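Local structure of TIR-like domain-containing protein (Prevotella corporis, 7EBD) at residues A22-W25 against I26-M30; S7-I10 against A11-F15. The protein is a bacterial STING protein whose prokaryotic STING domain pairs with a second copy and holds the ligand C2E. All coordinates share one frame; numbering follows the deposited sequence.

Contact 1 of 2, residues A22-W25 against I26-M30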
ATOM      1  N   ALA A  22       8.590   5.236  -8.092  1.00 17.49           N
ATOM      2  CA  ALA A  22       8.970   4.482  -9.282  1.00 15.09           C
ATOM      3  C   ALA A  22       9.369   5.410 -10.423  1.00 23.45           C
ATOM      4  O   ALA A  22      10.357   5.155 -11.121  1.00 25.94           O
ATOM      5  CB  ALA A  22       7.824   3.565  -9.710  1.00 12.72           C
ATOM      6  N   ALA A  23       8.618   6.497 -10.623  1.00 21.42           N
ATOM      7  CA  ALA A  23       8.975   7.456 -11.662  1.00 16.53           C
ATOM      8  C   ALA A  23      10.315   8.116 -11.363  1.00 13.50           C
ATOM      9  O   ALA A  23      11.138   8.311 -12.269  1.00 17.84           O
ATOM     10  CB  ALA A  23       7.879   8.512 -11.802  1.00 17.23           C
ATOM     11  N   GLU A  24      10.553   8.467 -10.096  1.00 17.91           N
ATOM     12  CA  GLU A  24      11.835   9.060  -9.734  1.00 21.87           C
ATOM     13  C   GLU A  24      12.981   8.090  -9.987  1.00 31.01           C
ATOM     14  O   GLU A  24      14.049   8.490 -10.464  1.00 36.47           O
ATOM     15  CB  GLU A  24      11.818   9.504  -8.272  1.00 15.68           C
ATOM     16  CG  GLU A  24      13.076  10.242  -7.849  1.00 30.01           C
ATOM     17  CD  GLU A  24      13.025  10.700  -6.408  1.00 62.45           C
ATOM     18  OE1 GLU A  24      14.102  10.807  -5.785  1.00 75.51           O
ATOM     19  OE2 GLU A  24      11.913  10.950  -5.898  1.00 72.44           O
ATOM     20  N   TRP A  25      12.777   6.807  -9.681  1.00 20.11           N
ATOM     21  CA  TRP A  25      13.814   5.818  -9.955  1.00 21.88           C
ATOM     22  C   TRP A  25      14.059   5.679 -11.452  1.00 26.51           C
ATOM     23  O   TRP A  25      15.210   5.584 -11.894  1.00 27.16           O
ATOM     24  CB  TRP A  25      13.428   4.469  -9.351  1.00 18.67           C
ATOM     25  CG  TRP A  25      14.435   3.391  -9.613  1.00 27.68           C
ATOM     26  CD1 TRP A  25      15.481   3.037  -8.813  1.00 34.49           C
ATOM     27  CD2 TRP A  25      14.496   2.530 -10.758  1.00 31.08           C
ATOM     28  NE1 TRP A  25      16.188   2.007  -9.385  1.00 41.66           N
ATOM     29  CE2 TRP A  25      15.605   1.678 -10.579  1.00 29.19           C
ATOM     30  CE3 TRP A  25      13.723   2.397 -11.916  1.00 37.24           C
ATOM     31  CZ2 TRP A  25      15.955   0.704 -11.513  1.00 36.36           C
ATOM     32  CZ3 TRP A  25      14.071   1.428 -12.839  1.00 34.98           C
ATOM     33  CH2 TRP A  25      15.178   0.597 -12.633  1.00 40.74           C
ATOM     34  N   ILE A  26      12.987   5.662 -12.247  1.00 16.24           N
ATOM     35  CA  ILE A  26      13.135   5.540 -13.694  1.00 18.79           C
ATOM     36  C   ILE A  26      13.927   6.716 -14.250  1.00 26.97           C
ATOM     37  O   ILE A  26      14.797   6.546 -15.114  1.00 23.25           O
ATOM     38  CB  ILE A  26      11.753   5.418 -14.365  1.00 16.07           C
ATOM     39  CG1 ILE A  26      11.124   4.060 -14.058  1.00 26.68           C
ATOM     40  CG2 ILE A  26      11.862   5.630 -15.869  1.00 22.09           C
ATOM     41  CD1 ILE A  26       9.725   3.897 -14.618  1.00 16.05           C
ATOM     42  N   VAL A  27      13.651   7.923 -13.758  1.00 27.68           N
ATOM     43  CA  VAL A  27      14.273   9.109 -14.339  1.00 31.54           C
ATOM     44  C   VAL A  27      15.711   9.274 -13.855  1.00 30.85           C
ATOM     45  O   VAL A  27      16.619   9.541 -14.652  1.00 45.45           O
ATOM     46  CB  VAL A  27      13.426  10.360 -14.040  1.00 28.24           C
ATOM     47  CG1 VAL A  27      14.175  11.612 -14.461  1.00 30.10           C
ATOM     48  CG2 VAL A  27      12.093  10.275 -14.765  1.00 16.19           C
ATOM     49  N   THR A  28      15.952   9.115 -12.550  1.00 30.58           N
ATOM     50  CA  THR A  28      17.223   9.523 -11.964  1.00 33.96           C
ATOM     51  C   THR A  28      18.166   8.378 -11.617  1.00 35.69           C
ATOM     52  O   THR A  28      19.351   8.634 -11.388  1.00 47.71           O
ATOM     53  CB  THR A  28      16.983  10.356 -10.693  1.00 34.26           C
ATOM     54  OG1 THR A  28      16.457   9.520  -9.655  1.00 24.45           O
ATOM     55  CG2 THR A  28      15.993  11.479 -10.975  1.00 33.14           C
ATOM     56  N   GLU A  29      17.689   7.137 -11.574  1.00 40.30           N
ATOM     57  CA  GLU A  29      18.517   6.020 -11.138  1.00 34.51           C
ATOM     58  C   GLU A  29      18.650   4.906 -12.163  1.00 38.11           C
ATOM     59  O   GLU A  29      19.713   4.284 -12.237  1.00 37.12           O
ATOM     60  CB  GLU A  29      17.968   5.419  -9.834  1.00 36.63           C
ATOM     61  CG  GLU A  29      18.144   6.311  -8.618  1.00 47.13           C
ATOM     62  CD  GLU A  29      17.579   5.692  -7.353  1.00 69.84           C
ATOM     63  OE1 GLU A  29      16.339   5.575  -7.245  1.00 75.93           O
ATOM     64  OE2 GLU A  29      18.376   5.310  -6.471  1.00 77.76           O
HETATM   65  N   MSE A  30      17.614   4.639 -12.949  1.00 43.80           N
HETATM   66  CA  MSE A  30      17.649   3.562 -13.935  1.00 42.87           C
HETATM   67  C   MSE A  30      18.773   3.661 -14.987  1.00 48.67           C
HETATM   68  O   MSE A  30      19.410   2.648 -15.279  1.00 48.59           O
HETATM   69  CB  MSE A  30      16.298   3.464 -14.645  1.00 36.77           C
HETATM   70  CG  MSE A  30      16.204   2.300 -15.609  1.00 40.77           C
HETATM   71 SE   MSE A  30      14.718   2.507 -16.835  1.00 54.00          SE
HETATM   72  CE  MSE A  30      15.210   4.231 -17.602  1.00 50.55           C
TER
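Glu24 O is gripped twice by Thr28: the hydroxyl OG1 donates to it at 2.7 Å and the backbone N at 2.9 Å, the two coming from opposite faces of the carbonyl plane. With chi1 at 69°, OG1 sits between its own backbone N and carbonyl carbon, turned back over the preceding turn, where it reaches the oxygen from above the plane and not along a lone pair. Trp25 O likewise takes two donors, Glu29 N at 2.9 Å and Met30 N at 2.8 Å, the second nearly in line with the C=O bond. The indole of Trp25 lies across the chain that follows. Met30 CB stands over one face of its six-membered ring, 3.8 Å from the centroid, and Glu29 CB covers the five-membered ring in a second CH-pi contact, while Ile26 CG1 meets the ring edge in plane. The selenium of Met30, a selenomethionine, approaches obliquely as a Met-aromatic contact. Met75 of strand 71-75 also packs against Trp25, tying the helix to the mixed sheet. The threonine bond to Glu24 O is common within helices; Trp25 O taking N-H groups four and five residues on, with Glu29 leaving helical angles, is characteristic of an alpha-helix C-terminus, here of helix 6-28.

Contact 2 of 2, residues S7-I10 against A11-F15; sequences STVI and AISYF. With C2E (9,9'-[(2R,3R,3aS,5S,7aR,9R,10R,10aS,12S,14aR)-3,5,10,12-tetrahydroxy-5,12-dioxidooctahydro-2H,7H-difuro[3,2-d:3',2'-j][1,3,7,9,2,8]tetraoxadiphosphacyclododecine-2,9-diyl]bis(2-amino-1,9-dihydro-6H-purin-6-one)), chain E.
Tyr14 N donates to Ile10 O at 2.9 Å, one of four successive i to i+4 bonds that carry the helix through this stretch, and its ring goes on to meet the bound C2E. The ligand lies at the ring's edge: CD1 of Tyr14 is 3.5 Å from O4' of C2E, with C4' in the ring plane, so the tyrosine borders the ribose without stacking on it. Having CG anti to the backbone N (chi1 180°) swings the ring away from residues 7-10 and out to the ligand. Beyond it, the hydroxyl OH bonds to OD2 of Asp99, whose OD1 itself binds C2E, a second-shell link that probably helps to position both groups.

One residue back, Ser13 N is held by Val9 O in a nearly straight bond, 166° at the hydrogen. Its side chain faces the dimer partner: OG hydrogen-bonds to Ile103 O of the second subunit, and Ile10 packs against Ile10 of that subunit. On another side, Thr8 and Ile12 run side by side, CG2 of Thr8 lying 4.1 Å from CD1 of Ile12. Ile12 CG1, placed beside its backbone N by a chi1 of -61°, comes 3.1 Å from Thr8 O, a close apolar cover for that carbonyl. Farther out, Ser7 OG and Thr8 OG1 both bond to Asn136 of helix 124-146, and Ala11 rests on Phe137 and Val140 of the same helix.

Hydroxyls thus tie the helix to helix 124-146, to the second subunit and to Asp99, with apolar packing beside them on helix 124-146 and at the second subunit. Tyr14 meets the sugar through ring carbons and spends its polar end on Asp99, which is consistent with a shape-fitting role at the ribose, while Asp99, Thr102 and His85 hydrogen-bond to C2E.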
ATOM      1  N   SER A   7     -11.956   6.718  -3.081  1.00 27.26           N
ATOM      2  CA  SER A   7     -11.074   6.484  -4.219  1.00 29.72           C
ATOM      3  C   SER A   7     -10.038   7.590  -4.355  1.00 25.30           C
ATOM      4  O   SER A   7      -8.912   7.335  -4.794  1.00 23.24           O
ATOM      5  CB  SER A   7     -11.893   6.357  -5.505  1.00 21.88           C
ATOM      6  OG  SER A   7     -12.656   7.526  -5.739  1.00 27.43           O
ATOM      7  N   THR A   8     -10.393   8.819  -3.978  1.00 30.49           N
ATOM      8  CA  THR A   8      -9.431   9.915  -4.003  1.00 18.64           C
ATOM      9  C   THR A   8      -8.266   9.644  -3.056  1.00 25.13           C
ATOM     10  O   THR A   8      -7.095   9.775  -3.435  1.00 30.65           O
ATOM     11  CB  THR A   8     -10.135  11.224  -3.638  1.00 18.40           C
ATOM     12  OG1 THR A   8     -11.100  11.547  -4.646  1.00 28.71           O
ATOM     13  CG2 THR A   8      -9.134  12.355  -3.512  1.00 21.18           C
ATOM     14  N   VAL A   9      -8.574   9.265  -1.813  1.00 22.16           N
ATOM     15  CA  VAL A   9      -7.527   8.973  -0.839  1.00 20.21           C
ATOM     16  C   VAL A   9      -6.716   7.759  -1.273  1.00 19.92           C
ATOM     17  O   VAL A   9      -5.495   7.706  -1.080  1.00 19.43           O
ATOM     18  CB  VAL A   9      -8.141   8.771   0.559  1.00 22.34           C
ATOM     19  CG1 VAL A   9      -7.062   8.435   1.573  1.00 22.63           C
ATOM     20  CG2 VAL A   9      -8.898  10.015   0.980  1.00 24.50           C
ATOM     21  N   ILE A  10      -7.382   6.762  -1.862  1.00 24.73           N
ATOM     22  CA  ILE A  10      -6.673   5.587  -2.362  1.00 26.41           C
ATOM     23  C   ILE A  10      -5.685   5.987  -3.451  1.00 14.24           C
ATOM     24  O   ILE A  10      -4.537   5.524  -3.470  1.00 18.38           O
ATOM     25  CB  ILE A  10      -7.679   4.533  -2.864  1.00 26.22           C
ATOM     26  CG1 ILE A  10      -8.420   3.896  -1.687  1.00 33.11           C
ATOM     27  CG2 ILE A  10      -6.977   3.469  -3.690  1.00 21.21           C
ATOM     28  CD1 ILE A  10      -7.529   3.109  -0.758  1.00 26.96           C
ATOM     29  N   ALA A  11      -6.112   6.854  -4.370  1.00 15.82           N
ATOM     30  CA  ALA A  11      -5.220   7.317  -5.426  1.00 21.20           C
ATOM     31  C   ALA A  11      -4.047   8.098  -4.853  1.00 14.99           C
ATOM     32  O   ALA A  11      -2.907   7.938  -5.305  1.00 18.76           O
ATOM     33  CB  ALA A  11      -5.997   8.168  -6.429  1.00 10.40           C
ATOM     34  N   ILE A  12      -4.301   8.941  -3.849  1.00 21.98           N
ATOM     35  CA  ILE A  12      -3.219   9.718  -3.251  1.00 13.70           C
ATOM     36  C   ILE A  12      -2.212   8.799  -2.568  1.00 17.09           C
ATOM     37  O   ILE A  12      -0.995   8.974  -2.706  1.00 19.73           O
ATOM     38  CB  ILE A  12      -3.778  10.766  -2.272  1.00 20.45           C
ATOM     39  CG1 ILE A  12      -4.703  11.742  -2.997  1.00 25.81           C
ATOM     40  CG2 ILE A  12      -2.643  11.528  -1.618  1.00 24.73           C
ATOM     41  CD1 ILE A  12      -5.353  12.752  -2.078  1.00 29.23           C
ATOM     42  N   SER A  13      -2.701   7.808  -1.816  1.00 10.52           N
ATOM     43  CA  SER A  13      -1.798   6.873  -1.149  1.00 11.64           C
ATOM     44  C   SER A  13      -1.004   6.056  -2.159  1.00 16.82           C
ATOM     45  O   SER A  13       0.199   5.831  -1.977  1.00 19.11           O
ATOM     46  CB  SER A  13      -2.586   5.950  -0.219  1.00 12.55           C
ATOM     47  OG  SER A  13      -3.059   6.647   0.918  1.00 23.36           O
ATOM     48  N   TYR A  14      -1.656   5.619  -3.238  1.00 18.19           N
ATOM     49  CA  TYR A  14      -0.965   4.852  -4.269  1.00 14.79           C
ATOM     50  C   TYR A  14       0.105   5.690  -4.957  1.00 12.08           C
ATOM     51  O   TYR A  14       1.199   5.194  -5.250  1.00 11.07           O
ATOM     52  CB  TYR A  14      -1.987   4.328  -5.280  1.00 12.29           C
ATOM     53  CG  TYR A  14      -1.407   3.516  -6.415  1.00 14.11           C
ATOM     54  CD1 TYR A  14      -0.732   2.328  -6.172  1.00  9.46           C
ATOM     55  CD2 TYR A  14      -1.560   3.925  -7.734  1.00 14.41           C
ATOM     56  CE1 TYR A  14      -0.208   1.578  -7.209  1.00 11.67           C
ATOM     57  CE2 TYR A  14      -1.043   3.180  -8.778  1.00 14.86           C
ATOM     58  CZ  TYR A  14      -0.365   2.008  -8.509  1.00 20.85           C
ATOM     59  OH  TYR A  14       0.153   1.264  -9.544  1.00 14.35           O
ATOM     60  N   PHE A  15      -0.183   6.969  -5.202  1.00 14.58           N
ATOM     61  CA  PHE A  15       0.795   7.839  -5.845  1.00 14.23           C
ATOM     62  C   PHE A  15       1.972   8.127  -4.920  1.00 18.09           C
ATOM     63  O   PHE A  15       3.131   8.073  -5.347  1.00 18.41           O
ATOM     64  CB  PHE A  15       0.120   9.139  -6.284  1.00 14.82           C
ATOM     65  CG  PHE A  15       1.063  10.149  -6.878  1.00 25.06           C
ATOM     66  CD1 PHE A  15       1.418  10.086  -8.215  1.00 20.62           C
ATOM     67  CD2 PHE A  15       1.590  11.167  -6.097  1.00 22.00           C
ATOM     68  CE1 PHE A  15       2.284  11.015  -8.761  1.00 17.61           C
ATOM     69  CE2 PHE A  15       2.458  12.098  -6.637  1.00 19.73           C
ATOM     70  CZ  PHE A  15       2.805  12.022  -7.970  1.00 23.01           C
TER
HETATM   71  P1  C2E E 402       1.620   2.043   1.055  1.00 14.68           P
HETATM   72  O2P C2E E 402       3.056   1.956   1.512  1.00 19.33           O
HETATM   73  O1P C2E E 402       1.285   3.510   1.105  1.00 15.14           O
HETATM   74  O5' C2E E 402       1.391   1.643  -0.518  1.00 16.10           O
HETATM   75  C5' C2E E 402       0.196   2.036  -1.117  1.00  4.91           C
HETATM   76  C4' C2E E 402      -0.017   1.203  -2.413  1.00  9.30           C
HETATM   77  O4' C2E E 402       0.943   1.454  -3.260  1.00 10.59           O
HETATM   78  C3' C2E E 402       0.088  -0.307  -2.112  1.00  5.68           C
HETATM   79  O3' C2E E 402      -1.132  -0.793  -1.801  1.00 19.97           O
HETATM   80  C2' C2E E 402       0.591  -0.874  -3.452  1.00 10.14           C
HETATM   81  O2' C2E E 402      -0.547  -1.050  -4.404  1.00  9.45           O
HETATM   82  C1' C2E E 402       1.397   0.045  -3.921  1.00 10.34           C
HETATM   83  N9  C2E E 402       2.757  -0.257  -3.572  1.00 18.19           N
HETATM   84  C8  C2E E 402       3.369   0.235  -2.485  1.00 16.20           C
HETATM   85  N7  C2E E 402       4.612  -0.293  -2.529  1.00 13.64           N
HETATM   86  C5  C2E E 402       4.718  -1.070  -3.615  1.00 21.38           C
HETATM   87  C6  C2E E 402       5.872  -1.910  -4.177  1.00 24.14           C
HETATM   88  O6  C2E E 402       6.914  -1.948  -3.618  1.00 17.95           O
HETATM   89  N1  C2E E 402       5.690  -2.654  -5.383  1.00 26.17           N
HETATM   90  C2  C2E E 402       4.428  -2.619  -6.072  1.00 23.41           C
HETATM   91  N2  C2E E 402       4.240  -3.374  -7.296  1.00 25.77           N
HETATM   92  N3  C2E E 402       3.329  -1.819  -5.537  1.00 17.62           N
HETATM   93  C4  C2E E 402       3.530  -1.047  -4.283  1.00  5.51           C
HETATM   94  P11 C2E E 402      -1.068  -2.270  -1.037  1.00 13.00           P
HETATM   95  O21 C2E E 402      -0.479  -3.408  -1.836  1.00 18.12           O
HETATM   96  O11 C2E E 402      -2.506  -2.662  -0.792  1.00 11.82           O
HETATM   97  O5A C2E E 402      -0.394  -1.993   0.443  1.00 19.35           O
HETATM   98  C5A C2E E 402      -1.284  -1.310   1.284  1.00 10.63           C
HETATM   99  C4A C2E E 402      -0.600  -0.955   2.547  1.00 12.09           C
HETATM  100  O4A C2E E 402      -0.247  -2.031   3.196  1.00 16.73           O
HETATM  101  C3A C2E E 402       0.823  -0.119   2.236  1.00 12.98           C
HETATM  102  O3A C2E E 402       0.532   1.347   2.091  1.00 16.94           O
HETATM  103  C2A C2E E 402       1.535  -0.313   3.210  1.00 17.59           C
HETATM  104  O2A C2E E 402       1.181   0.621   4.337  1.00  6.43           O
HETATM  105  C1A C2E E 402       1.179  -1.828   3.649  1.00 11.68           C
HETATM  106  N91 C2E E 402       1.980  -2.670   3.047  1.00 22.29           N
HETATM  107  C81 C2E E 402       1.814  -3.382   1.917  1.00  8.66           C
HETATM  108  N71 C2E E 402       2.940  -4.098   1.733  1.00 15.59           N
HETATM  109  C51 C2E E 402       3.769  -3.824   2.736  1.00 18.04           C
HETATM  110  C61 C2E E 402       5.172  -4.334   3.056  1.00 15.63           C
HETATM  111  O61 C2E E 402       5.694  -5.113   2.337  1.00 19.94           O
HETATM  112  N11 C2E E 402       5.855  -3.868   4.221  1.00 17.44           N
HETATM  113  C21 C2E E 402       5.216  -2.916   5.093  1.00 14.72           C
HETATM  114  N21 C2E E 402       5.909  -2.441   6.277  1.00 21.54           N
HETATM  115  N31 C2E E 402       3.876  -2.432   4.784  1.00 16.03           N
HETATM  116  C41 C2E E 402       3.170  -2.926   3.567  1.00  5.22           C

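How the contacts relate
Both contacts belong to helix 6-28 and to the prokaryotic STING domain, and they follow one another along it: contact 2 comes first, and contact 1 ends the helix. Their centres are 21 Å apart and their nearest atoms about 7 Å, so they do not touch and are joined by the intervening turns. The principle illustrated is that one long helix can do different work along its length. Near its start it packs on helix 124-146, meets the second subunit and borders C2E, which strands of the mixed sheet also contact; at its far end it rests on that sheet's strands 42-47 and 71-75 and on helix 149-154, with no other chain touching.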